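Local coordinates for Lin1840 protein (PDB 4ZOC) that probably hydrolyses terminal, non-reducing beta-D-glucosyl residues, releasing beta-D-glucose, as a family 3 glycoside hydrolase that takes part in beta-1,2-glucan metabolism, at residues N249-N253 against R254-R258; G243-A246 against T247-K250; L320-N323 against L324-A328. The protein carries 2 engineered substitutions. All blocks are in the same frame, centred on the assembly; numbering follows the deposited sequence.

Contact 1 of 3, residues N249-N253 against R254-R258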
ATOM      1  N   ASN A 249     -20.886  -6.136  -7.436  1.00 10.54           N
ATOM      2  CA  ASN A 249     -20.686  -4.718  -7.710  1.00 10.59           C
ATOM      3  C   ASN A 249     -21.355  -4.336  -9.026  1.00  9.35           C
ATOM      4  O   ASN A 249     -20.876  -4.661 -10.064  1.00  9.92           O
ATOM      5  CB  ASN A 249     -19.231  -4.403  -7.676  1.00  9.41           C
ATOM      6  CG  ASN A 249     -18.950  -2.933  -7.768  1.00 10.55           C
ATOM      7  OD1 ASN A 249     -19.623  -2.217  -8.462  1.00 10.55           O
ATOM      8  ND2 ASN A 249     -17.902  -2.490  -7.054  1.00  9.65           N
ATOM      9  N   LYS A 250     -22.535  -3.697  -8.944  1.00 11.30           N
ATOM     10  CA  LYS A 250     -23.341  -3.455 -10.122  1.00 10.70           C
ATOM     11  C   LYS A 250     -22.680  -2.522 -11.034  1.00 10.05           C
ATOM     12  O   LYS A 250     -22.714  -2.673 -12.264  1.00 10.01           O
ATOM     13  CB  LYS A 250     -24.751  -2.856  -9.789  1.00 18.01           C
ATOM     14  CG  LYS A 250     -25.561  -3.639  -8.863  1.00 21.08           C
ATOM     15  CD  LYS A 250     -26.994  -3.065  -8.735  1.00 27.78           C
ATOM     16  CE  LYS A 250     -27.415  -2.952  -7.282  1.00 38.21           C
ATOM     17  NZ  LYS A 250     -27.679  -4.291  -6.640  1.00 33.17           N
ATOM     18  N   TRP A 251     -22.124  -1.453 -10.470  1.00 12.29           N
ATOM     19  CA  TRP A 251     -21.434  -0.473 -11.270  1.00 11.96           C
ATOM     20  C   TRP A 251     -20.309  -1.169 -12.056  1.00 10.27           C
ATOM     21  O   TRP A 251     -20.188  -1.063 -13.263  1.00 10.57           O
ATOM     22  CB  TRP A 251     -20.845   0.652 -10.398  1.00 12.20           C
ATOM     23  CG  TRP A 251     -19.863   1.483 -11.193  1.00 12.28           C
ATOM     24  CD1 TRP A 251     -20.149   2.485 -12.022  1.00 13.53           C
ATOM     25  CD2 TRP A 251     -18.442   1.388 -11.143  1.00 13.37           C
ATOM     26  NE1 TRP A 251     -18.999   2.997 -12.555  1.00 14.88           N
ATOM     27  CE2 TRP A 251     -17.935   2.328 -12.029  1.00 15.89           C
ATOM     28  CE3 TRP A 251     -17.554   0.565 -10.446  1.00 12.14           C
ATOM     29  CZ2 TRP A 251     -16.562   2.503 -12.247  1.00 13.16           C
ATOM     30  CZ3 TRP A 251     -16.222   0.713 -10.667  1.00 16.49           C
ATOM     31  CH2 TRP A 251     -15.721   1.714 -11.537  1.00 17.74           C
ATOM     32  N   LEU A 252     -19.519  -1.950 -11.360  1.00  9.36           N
ATOM     33  CA  LEU A 252     -18.421  -2.636 -12.036  1.00  9.65           C
ATOM     34  C   LEU A 252     -18.857  -3.605 -13.136  1.00  9.20           C
ATOM     35  O   LEU A 252     -18.316  -3.606 -14.195  1.00 10.29           O
ATOM     36  CB  LEU A 252     -17.564  -3.376 -10.996  1.00  7.45           C
ATOM     37  CG  LEU A 252     -16.367  -4.176 -11.550  1.00  7.56           C
ATOM     38  CD1 LEU A 252     -15.246  -3.224 -12.035  1.00  6.58           C
ATOM     39  CD2 LEU A 252     -15.892  -5.055 -10.399  1.00  9.98           C
ATOM     40  N   ASN A 253     -19.802  -4.491 -12.824  1.00  9.56           N
ATOM     41  CA  ASN A 253     -20.152  -5.551 -13.754  1.00  8.38           C
ATOM     42  C   ASN A 253     -21.239  -5.185 -14.812  1.00  9.11           C
ATOM     43  O   ASN A 253     -21.215  -5.686 -15.960  1.00  9.15           O
ATOM     44  CB  ASN A 253     -20.583  -6.759 -12.970  1.00 10.09           C
ATOM     45  CG  ASN A 253     -19.498  -7.261 -12.031  1.00 11.95           C
ATOM     46  OD1 ASN A 253     -18.332  -7.035 -12.274  1.00 13.21           O
ATOM     47  ND2 ASN A 253     -19.890  -7.972 -10.981  1.00 11.68           N
ATOM     48  N   ARG A 254     -22.226  -4.390 -14.396  1.00 10.43           N
ATOM     49  CA  ARG A 254     -23.262  -3.874 -15.324  1.00 11.12           C
ATOM     50  C   ARG A 254     -22.765  -2.612 -16.071  1.00 12.17           C
ATOM     51  O   ARG A 254     -22.724  -2.606 -17.278  1.00 10.16           O
ATOM     52  CB  ARG A 254     -24.588  -3.578 -14.606  1.00 12.56           C
ATOM     53  CG  ARG A 254     -25.279  -4.739 -13.984  1.00 12.70           C
ATOM     54  CD  ARG A 254     -25.917  -5.601 -15.039  1.00 12.28           C
ATOM     55  NE  ARG A 254     -26.665  -6.689 -14.440  1.00 12.30           N
ATOM     56  CZ  ARG A 254     -27.346  -7.593 -15.115  1.00 10.68           C
ATOM     57  NH1 ARG A 254     -27.271  -7.589 -16.444  1.00 11.26           N
ATOM     58  NH2 ARG A 254     -27.980  -8.541 -14.443  1.00  9.70           N
ATOM     59  N   ASP A 255     -22.380  -1.542 -15.381  1.00 12.07           N
ATOM     60  CA  ASP A 255     -21.978  -0.304 -16.084  1.00 11.88           C
ATOM     61  C   ASP A 255     -20.667  -0.417 -16.844  1.00 11.28           C
ATOM     62  O   ASP A 255     -20.583  -0.051 -17.999  1.00 13.16           O
ATOM     63  CB  ASP A 255     -21.942   0.872 -15.096  1.00 13.85           C
ATOM     64  CG  ASP A 255     -23.249   1.160 -14.421  1.00 16.61           C
ATOM     65  OD1 ASP A 255     -24.242   0.560 -14.638  1.00 20.72           O
ATOM     66  OD2 ASP A 255     -23.326   2.123 -13.696  1.00 22.68           O
ATOM     67  N   VAL A 256     -19.610  -0.924 -16.177  1.00 10.99           N
ATOM     68  CA  VAL A 256     -18.266  -0.983 -16.777  1.00 10.10           C
ATOM     69  C   VAL A 256     -18.116  -2.190 -17.708  1.00 10.64           C
ATOM     70  O   VAL A 256     -17.804  -2.035 -18.896  1.00 11.15           O
ATOM     71  CB  VAL A 256     -17.164  -0.920 -15.710  1.00 10.31           C
ATOM     72  CG1 VAL A 256     -15.778  -0.988 -16.355  1.00 13.76           C
ATOM     73  CG2 VAL A 256     -17.316   0.372 -14.844  1.00 11.45           C
ATOM     74  N   LEU A 257     -18.299  -3.418 -17.169  1.00  9.76           N
ATOM     75  CA  LEU A 257     -18.032  -4.612 -17.998  1.00  8.83           C
ATOM     76  C   LEU A 257     -19.032  -4.799 -19.104  1.00  9.67           C
ATOM     77  O   LEU A 257     -18.683  -4.849 -20.266  1.00 12.85           O
ATOM     78  CB  LEU A 257     -18.067  -5.829 -17.084  1.00  9.69           C
ATOM     79  CG  LEU A 257     -17.920  -7.207 -17.739  1.00  9.13           C
ATOM     80  CD1 LEU A 257     -16.548  -7.280 -18.348  1.00 10.26           C
ATOM     81  CD2 LEU A 257     -18.136  -8.316 -16.706  1.00 11.41           C
ATOM     82  N   ARG A 258     -20.304  -4.793 -18.787  1.00  9.93           N
ATOM     83  CA  ARG A 258     -21.328  -5.051 -19.854  1.00 10.52           C
ATOM     84  C   ARG A 258     -21.628  -3.824 -20.658  1.00 12.50           C
ATOM     85  O   ARG A 258     -21.869  -3.934 -21.860  1.00 15.44           O
ATOM     86  CB  ARG A 258     -22.611  -5.716 -19.332  1.00 11.34           C
ATOM     87  CG  ARG A 258     -22.278  -7.075 -18.735  1.00 10.16           C
ATOM     88  CD  ARG A 258     -23.540  -7.868 -18.599  1.00 12.24           C
ATOM     89  NE  ARG A 258     -23.372  -9.089 -17.829  1.00 13.50           N
ATOM     90  CZ  ARG A 258     -22.920 -10.198 -18.368  1.00 12.09           C
ATOM     91  NH1 ARG A 258     -22.657 -10.207 -19.639  1.00 12.78           N
ATOM     92  NH2 ARG A 258     -22.843 -11.296 -17.655  1.00 10.00           N
TER
HETATM   93  O   HOH W   1     -23.185  -7.781 -15.381  1.00 12.96           O
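Val-256 lays one methyl over a face of the Trp-251 indole, with its CG2 3.7 Å from the centroid of the six-membered ring. This is a CH-pi contact, but the methyl stands toward the rim of the ring, and its nearest carbon is Trp-251 CZ2, 3.4 Å from Val-256 CG2. The indole lies there because its CG is anti to the backbone N (chi1 167°), which runs the ring alongside the coming turn. Asp-255 arrives obliquely at the five-membered part, its OD2 3.6 Å from Trp-251 CD1, with the carboxylate turned nearly perpendicular to the ring. Beyond the pair, Thr-212, Leu-215 and Tyr-216 of helix 212-219 pack on the indole, and Tyr-216 also meets Val-256.

The helix starts with ordinary alpha bonds, Asn-253 N to Asn-249 O and Arg-254 N to Lys-250 O, and then widens into pi-type turns. Val-256 N bonds to Trp-251 O, Leu-257 N to Leu-252 O and Arg-258 N to Asn-253 O, each a step of five residues. Ahead of them Asn-249 is the N-cap, its OD1 accepting from Leu-252 N at 2.9 Å. Helix 250-260 is one of the outer helices of the TIM barrel, following strand 233-236 and preceding strand 266-268.

The backbone carbonyl of Asn-253 faces the next turn, while its side-chain amide reaches back to give ND2 to Ala-246 O. That carbonyl O takes Arg-258 N at 3.1 Å, and more weakly accepts a water that in turn receives Arg-258 NE, 2.8 Å from that water. The CG and CD of Arg-258 run past the same carbonyl, while its guanidinium goes on to the Gly-297 carbonyl and a salt bridge with Asp-299. Arg-254, bent at chi2, reaches the carbonyls of Met-294 and Glu-295.

Contact 2 of 3, residues G243-A246 against T247-K250; sequences GIPA and TMNK
With its CG anti to the backbone N (chi1 -172°), Asn-249 swings its amide back over Ile-244, whose CG2 is likewise turned opposite its own N. Asn-249 ND2 thereby comes to 3.5 Å from Ile-244 O, a weak hydrogen bond, and also lies close to Ile-244 CB. Beside it, Ile-244 CG2 rests 3.8 Å from Asn-249 CA. Met-248 takes the less common chi1 near +61°, setting CG between its N and carbonyl carbon. From there Met-248 CG touches Ile-244 CG2 at 4.2 Å and Pro-245 CB at 4.3 Å.

The backbone closes the bend with two successive three-residue steps: Met-248 N bonds to Pro-245 O, and Asn-249 N to Ala-246 O at 3.1 Å. The chain thus leaves the short hairpin of strands 240-241 and 244-245 by a tight 3-10-like turn and enters helix 250-260. Thr-247 turns its hydroxyl to Thr-236, on a barrel strand, while Ile-244 packs on Ser-652 of the second subunit. With OD1 bonded to Leu-252 N, the Asn-249 amide links the hairpin to the helix start, weakly on its ND2 side; together with the backbone bonds, this probably keeps the two parts in a fixed relation.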
ATOM      1  N   GLY A 243     -14.998  -0.690  -1.901  1.00  9.70           N
ATOM      2  CA  GLY A 243     -15.852  -1.086  -0.797  1.00  9.15           C
ATOM      3  C   GLY A 243     -16.960  -2.083  -1.139  1.00  9.18           C
ATOM      4  O   GLY A 243     -17.574  -2.577  -0.223  1.00 10.42           O
ATOM      5  N   ILE A 244     -17.162  -2.399  -2.424  1.00  7.17           N
ATOM      6  CA  ILE A 244     -18.172  -3.422  -2.793  1.00  8.32           C
ATOM      7  C   ILE A 244     -17.529  -4.611  -3.411  1.00  7.13           C
ATOM      8  O   ILE A 244     -16.861  -4.494  -4.435  1.00  6.71           O
ATOM      9  CB  ILE A 244     -19.276  -2.862  -3.691  1.00  9.09           C
ATOM     10  CG1 ILE A 244     -19.843  -1.618  -3.045  1.00  8.96           C
ATOM     11  CG2 ILE A 244     -20.358  -3.870  -3.985  1.00  9.70           C
ATOM     12  CD1 ILE A 244     -20.800  -0.882  -3.997  1.00 10.75           C
ATOM     13  N   PRO A 245     -17.767  -5.804  -2.798  1.00  6.52           N
ATOM     14  CA  PRO A 245     -17.217  -7.029  -3.398  1.00  7.49           C
ATOM     15  C   PRO A 245     -17.480  -7.102  -4.889  1.00  7.88           C
ATOM     16  O   PRO A 245     -18.634  -6.913  -5.325  1.00  8.83           O
ATOM     17  CB  PRO A 245     -17.950  -8.125  -2.633  1.00  6.91           C
ATOM     18  CG  PRO A 245     -18.160  -7.526  -1.321  1.00  6.88           C
ATOM     19  CD  PRO A 245     -18.593  -6.116  -1.629  1.00  6.62           C
ATOM     20  N   ALA A 246     -16.450  -7.398  -5.693  1.00  7.13           N
ATOM     21  CA  ALA A 246     -16.608  -7.351  -7.137  1.00  7.27           C
ATOM     22  C   ALA A 246     -17.841  -8.141  -7.627  1.00  6.72           C
ATOM     23  O   ALA A 246     -18.549  -7.733  -8.577  1.00  8.15           O
ATOM     24  CB  ALA A 246     -15.336  -7.870  -7.820  1.00  6.91           C
ATOM     25  N   THR A 247     -18.097  -9.283  -7.004  1.00  8.22           N
ATOM     26  CA  THR A 247     -19.136 -10.236  -7.473  1.00  8.45           C
ATOM     27  C   THR A 247     -20.521  -9.603  -7.452  1.00  8.33           C
ATOM     28  O   THR A 247     -21.340  -9.894  -8.345  1.00  9.62           O
ATOM     29  CB  THR A 247     -19.082 -11.533  -6.609  1.00  9.41           C
ATOM     30  OG1 THR A 247     -17.749 -12.076  -6.797  1.00  9.10           O
ATOM     31  CG2 THR A 247     -20.155 -12.570  -7.003  1.00  9.62           C
ATOM     32  N   MET A 248     -20.758  -8.732  -6.479  1.00  7.64           N
ATOM     33  CA  MET A 248     -22.069  -8.011  -6.436  1.00  8.24           C
ATOM     34  C   MET A 248     -21.943  -6.528  -6.720  1.00  9.93           C
ATOM     35  O   MET A 248     -22.808  -5.732  -6.307  1.00 11.17           O
ATOM     36  CB  MET A 248     -22.769  -8.244  -5.079  1.00 10.29           C
ATOM     37  CG  MET A 248     -22.044  -7.757  -3.839  1.00  9.74           C
ATOM     38  SD  MET A 248     -23.027  -7.705  -2.338  1.00 10.86           S
ATOM     39  CE  MET A 248     -23.858  -6.111  -2.553  1.00 11.35           C
ATOM     40  N   ASN A 249     -20.886  -6.136  -7.436  1.00 10.54           N
ATOM     41  CA  ASN A 249     -20.686  -4.718  -7.710  1.00 10.59           C
ATOM     42  C   ASN A 249     -21.355  -4.336  -9.026  1.00  9.35           C
ATOM     43  O   ASN A 249     -20.876  -4.661 -10.064  1.00  9.92           O
ATOM     44  CB  ASN A 249     -19.231  -4.403  -7.676  1.00  9.41           C
ATOM     45  CG  ASN A 249     -18.950  -2.933  -7.768  1.00 10.55           C
ATOM     46  OD1 ASN A 249     -19.623  -2.217  -8.462  1.00 10.55           O
ATOM     47  ND2 ASN A 249     -17.902  -2.490  -7.054  1.00  9.65           N
ATOM     48  N   LYS A 250     -22.535  -3.697  -8.944  1.00 11.30           N
ATOM     49  CA  LYS A 250     -23.341  -3.455 -10.122  1.00 10.70           C
ATOM     50  C   LYS A 250     -22.680  -2.522 -11.034  1.00 10.05           C
ATOM     51  O   LYS A 250     -22.714  -2.673 -12.264  1.00 10.01           O
ATOM     52  CB  LYS A 250     -24.751  -2.856  -9.789  1.00 18.01           C
ATOM     53  CG  LYS A 250     -25.561  -3.639  -8.863  1.00 21.08           C
ATOM     54  CD  LYS A 250     -26.994  -3.065  -8.735  1.00 27.78           C
ATOM     55  CE  LYS A 250     -27.415  -2.952  -7.282  1.00 38.21           C
ATOM     56  NZ  LYS A 250     -27.679  -4.291  -6.640  1.00 33.17           N
TER

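Contact 3 of 3, residues L320-N323 against L324-A328; sequences LSEN and LLDEA
Leu-320 and Leu-324 make the tight side of this helix start, their side chains crossing at about a right angle with Leu-320 CD2 3.8 Å from Leu-324 CD1. Leu-324 CG lies anti to the carbonyl carbon (chi1 -64°), which directs the chain back over the turn toward Leu-320. Met-294 of helix 286-295 packs on both leucines. One residue further on, Leu-325 sinks between helices 15-21 and 306-316.

The other side is polar and looser. Asn-323 OD1 and Asp-326 OD2 lie 4.4 Å apart, joined by a water that donates to Asn-323 OD1 at 3.2 Å and to Asp-326 OD2 at 2.7 Å. Glu-327 N donates to Asn-323 O at 3.0 Å, and the Glu-327 side chain runs past the same carbonyl. Glu-322 OE2 and Asp-326 OD1 stand 4.5 Å apart, their carboxylate planes 60° from each other. Lys-18 forms a salt bridge to each of these oxygens, which would offset the like charges.

Ser-321 starts the helix as N-cap: its OG accepts from Asn-323 N at 3.0 Å, while its carbonyl takes Leu-324 N. Regular alpha bonding begins with Asp-326 N to Glu-322 O at 2.9 Å. A serine-capped, amphipathic first turn of this kind opens helix 322-338, which follows strand 301-302, the last TIM-barrel strand in chain order, and helix 306-316.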
ATOM      1  N   LEU A 320     -36.895  -9.890  -7.432  1.00 21.39           N
ATOM      2  CA  LEU A 320     -35.963 -10.010  -8.565  1.00 17.96           C
ATOM      3  C   LEU A 320     -36.779 -10.348  -9.766  1.00 13.70           C
ATOM      4  O   LEU A 320     -37.595 -11.249  -9.698  1.00 19.01           O
ATOM      5  CB  LEU A 320     -35.038 -11.189  -8.288  1.00 20.21           C
ATOM      6  CG  LEU A 320     -33.509 -11.273  -8.369  1.00 24.97           C
ATOM      7  CD1 LEU A 320     -33.118 -12.643  -8.887  1.00 29.75           C
ATOM      8  CD2 LEU A 320     -32.827 -10.143  -9.101  1.00 24.41           C
ATOM      9  N   SER A 321     -36.541  -9.696 -10.876  1.00 14.51           N
ATOM     10  CA  SER A 321     -37.210 -10.005 -12.151  1.00 15.32           C
ATOM     11  C   SER A 321     -36.733 -11.312 -12.707  1.00 16.38           C
ATOM     12  O   SER A 321     -35.532 -11.557 -12.815  1.00 14.98           O
ATOM     13  CB  SER A 321     -36.868  -8.933 -13.162  1.00 18.33           C
ATOM     14  OG  SER A 321     -37.525  -9.129 -14.414  1.00 17.99           O
ATOM     15  N   GLU A 322     -37.670 -12.155 -13.106  1.00 16.50           N
ATOM     16  CA  GLU A 322     -37.347 -13.321 -13.914  1.00 16.86           C
ATOM     17  C   GLU A 322     -36.565 -12.963 -15.192  1.00 15.29           C
ATOM     18  O   GLU A 322     -35.850 -13.797 -15.736  1.00 15.55           O
ATOM     19  CB  GLU A 322     -38.621 -14.120 -14.217  1.00 16.51           C
ATOM     20  CG  GLU A 322     -38.330 -15.559 -14.640  1.00 17.18           C
ATOM     21  CD  GLU A 322     -39.555 -16.426 -14.716  1.00 20.13           C
ATOM     22  OE1 GLU A 322     -40.631 -15.977 -14.297  1.00 23.73           O
ATOM     23  OE2 GLU A 322     -39.436 -17.575 -15.158  1.00 18.79           O
ATOM     24  N   ASN A 323     -36.699 -11.745 -15.715  1.00 17.40           N
ATOM     25  CA  ASN A 323     -35.997 -11.400 -16.942  1.00 16.85           C
ATOM     26  C   ASN A 323     -34.493 -11.425 -16.736  1.00 14.24           C
ATOM     27  O   ASN A 323     -33.758 -11.715 -17.655  1.00 13.38           O
ATOM     28  CB  ASN A 323     -36.334  -9.992 -17.409  1.00 19.75           C
ATOM     29  CG  ASN A 323     -37.788  -9.857 -17.774  1.00 21.59           C
ATOM     30  OD1 ASN A 323     -38.410 -10.806 -18.280  1.00 25.47           O
ATOM     31  ND2 ASN A 323     -38.364  -8.725 -17.443  1.00 26.79           N
ATOM     32  N   LEU A 324     -34.014 -11.054 -15.564  1.00 13.46           N
ATOM     33  CA  LEU A 324     -32.555 -11.155 -15.342  1.00 13.32           C
ATOM     34  C   LEU A 324     -32.111 -12.607 -15.387  1.00 15.18           C
ATOM     35  O   LEU A 324     -31.020 -12.920 -15.901  1.00 14.38           O
ATOM     36  CB  LEU A 324     -32.159 -10.563 -13.990  1.00 14.89           C
ATOM     37  CG  LEU A 324     -32.413  -9.061 -13.857  1.00 17.27           C
ATOM     38  CD1 LEU A 324     -32.016  -8.607 -12.467  1.00 17.17           C
ATOM     39  CD2 LEU A 324     -31.747  -8.215 -14.945  1.00 20.86           C
ATOM     40  N   LEU A 325     -32.892 -13.492 -14.772  1.00 13.84           N
ATOM     41  CA  LEU A 325     -32.588 -14.925 -14.899  1.00 14.88           C
ATOM     42  C   LEU A 325     -32.584 -15.414 -16.336  1.00 16.50           C
ATOM     43  O   LEU A 325     -31.648 -16.129 -16.737  1.00 12.89           O
ATOM     44  CB  LEU A 325     -33.511 -15.776 -14.022  1.00 15.71           C
ATOM     45  CG  LEU A 325     -33.379 -17.278 -14.160  1.00 17.30           C
ATOM     46  CD1 LEU A 325     -31.992 -17.704 -13.699  1.00 19.37           C
ATOM     47  CD2 LEU A 325     -34.492 -17.938 -13.303  1.00 18.39           C
ATOM     48  N   ASP A 326     -33.590 -15.011 -17.128  1.00 15.24           N
ATOM     49  CA  ASP A 326     -33.613 -15.383 -18.544  1.00 15.03           C
ATOM     50  C   ASP A 326     -32.386 -14.895 -19.322  1.00 16.31           C
ATOM     51  O   ASP A 326     -31.903 -15.516 -20.313  1.00 13.61           O
ATOM     52  CB  ASP A 326     -34.874 -14.859 -19.221  1.00 18.03           C
ATOM     53  CG  ASP A 326     -36.118 -15.512 -18.704  1.00 17.84           C
ATOM     54  OD1 ASP A 326     -36.058 -16.463 -17.887  1.00 14.92           O
ATOM     55  OD2 ASP A 326     -37.201 -15.011 -19.036  1.00 19.83           O
ATOM     56  N   GLU A 327     -31.900 -13.744 -18.929  1.00 16.89           N
ATOM     57  CA  GLU A 327     -30.715 -13.179 -19.600  1.00 20.34           C
ATOM     58  C   GLU A 327     -29.488 -14.030 -19.283  1.00 14.43           C
ATOM     59  O   GLU A 327     -28.714 -14.321 -20.183  1.00 15.46           O
ATOM     60  CB  GLU A 327     -30.507 -11.677 -19.240  1.00 21.21           C
ATOM     61  CG  GLU A 327     -31.558 -10.781 -19.931  1.00 25.23           C
ATOM     62  CD  GLU A 327     -31.800  -9.424 -19.292  1.00 32.93           C
ATOM     63  OE1 GLU A 327     -30.926  -8.922 -18.548  1.00 26.18           O
ATOM     64  OE2 GLU A 327     -32.884  -8.842 -19.587  1.00 33.96           O
ATOM     65  N   ALA A 328     -29.340 -14.427 -18.038  1.00 13.45           N
ATOM     66  CA  ALA A 328     -28.224 -15.252 -17.643  1.00 12.57           C
ATOM     67  C   ALA A 328     -28.307 -16.633 -18.336  1.00 11.73           C
ATOM     68  O   ALA A 328     -27.324 -17.134 -18.887  1.00 10.10           O
ATOM     69  CB  ALA A 328     -28.197 -15.439 -16.123  1.00 14.84           C
TER
HETATM   70  O   HOH W   2     -37.202 -12.764 -20.538  1.00 27.23           O

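Overall arrangement
All three contacts lie in the N-terminal TIM-barrel domain, on the same side of the chain's centre. Contact 2 comes first, covering strand 244-245 and the turn after it, and runs straight into contact 1 at the start of helix 250-260; they share Asn-249 and Lys-250, and their centres are 9 Å apart. Contact 3 follows later in the chain, at the start of helix 322-338, its centre about 16 Å from that of contact 1 and 19 Å from that of contact 2. Arg-254 NH2 packs on Leu-324 CD2, joining contacts 1 and 3, whereas contacts 2 and 3 do not touch. Helix 286-295 has residues against all three.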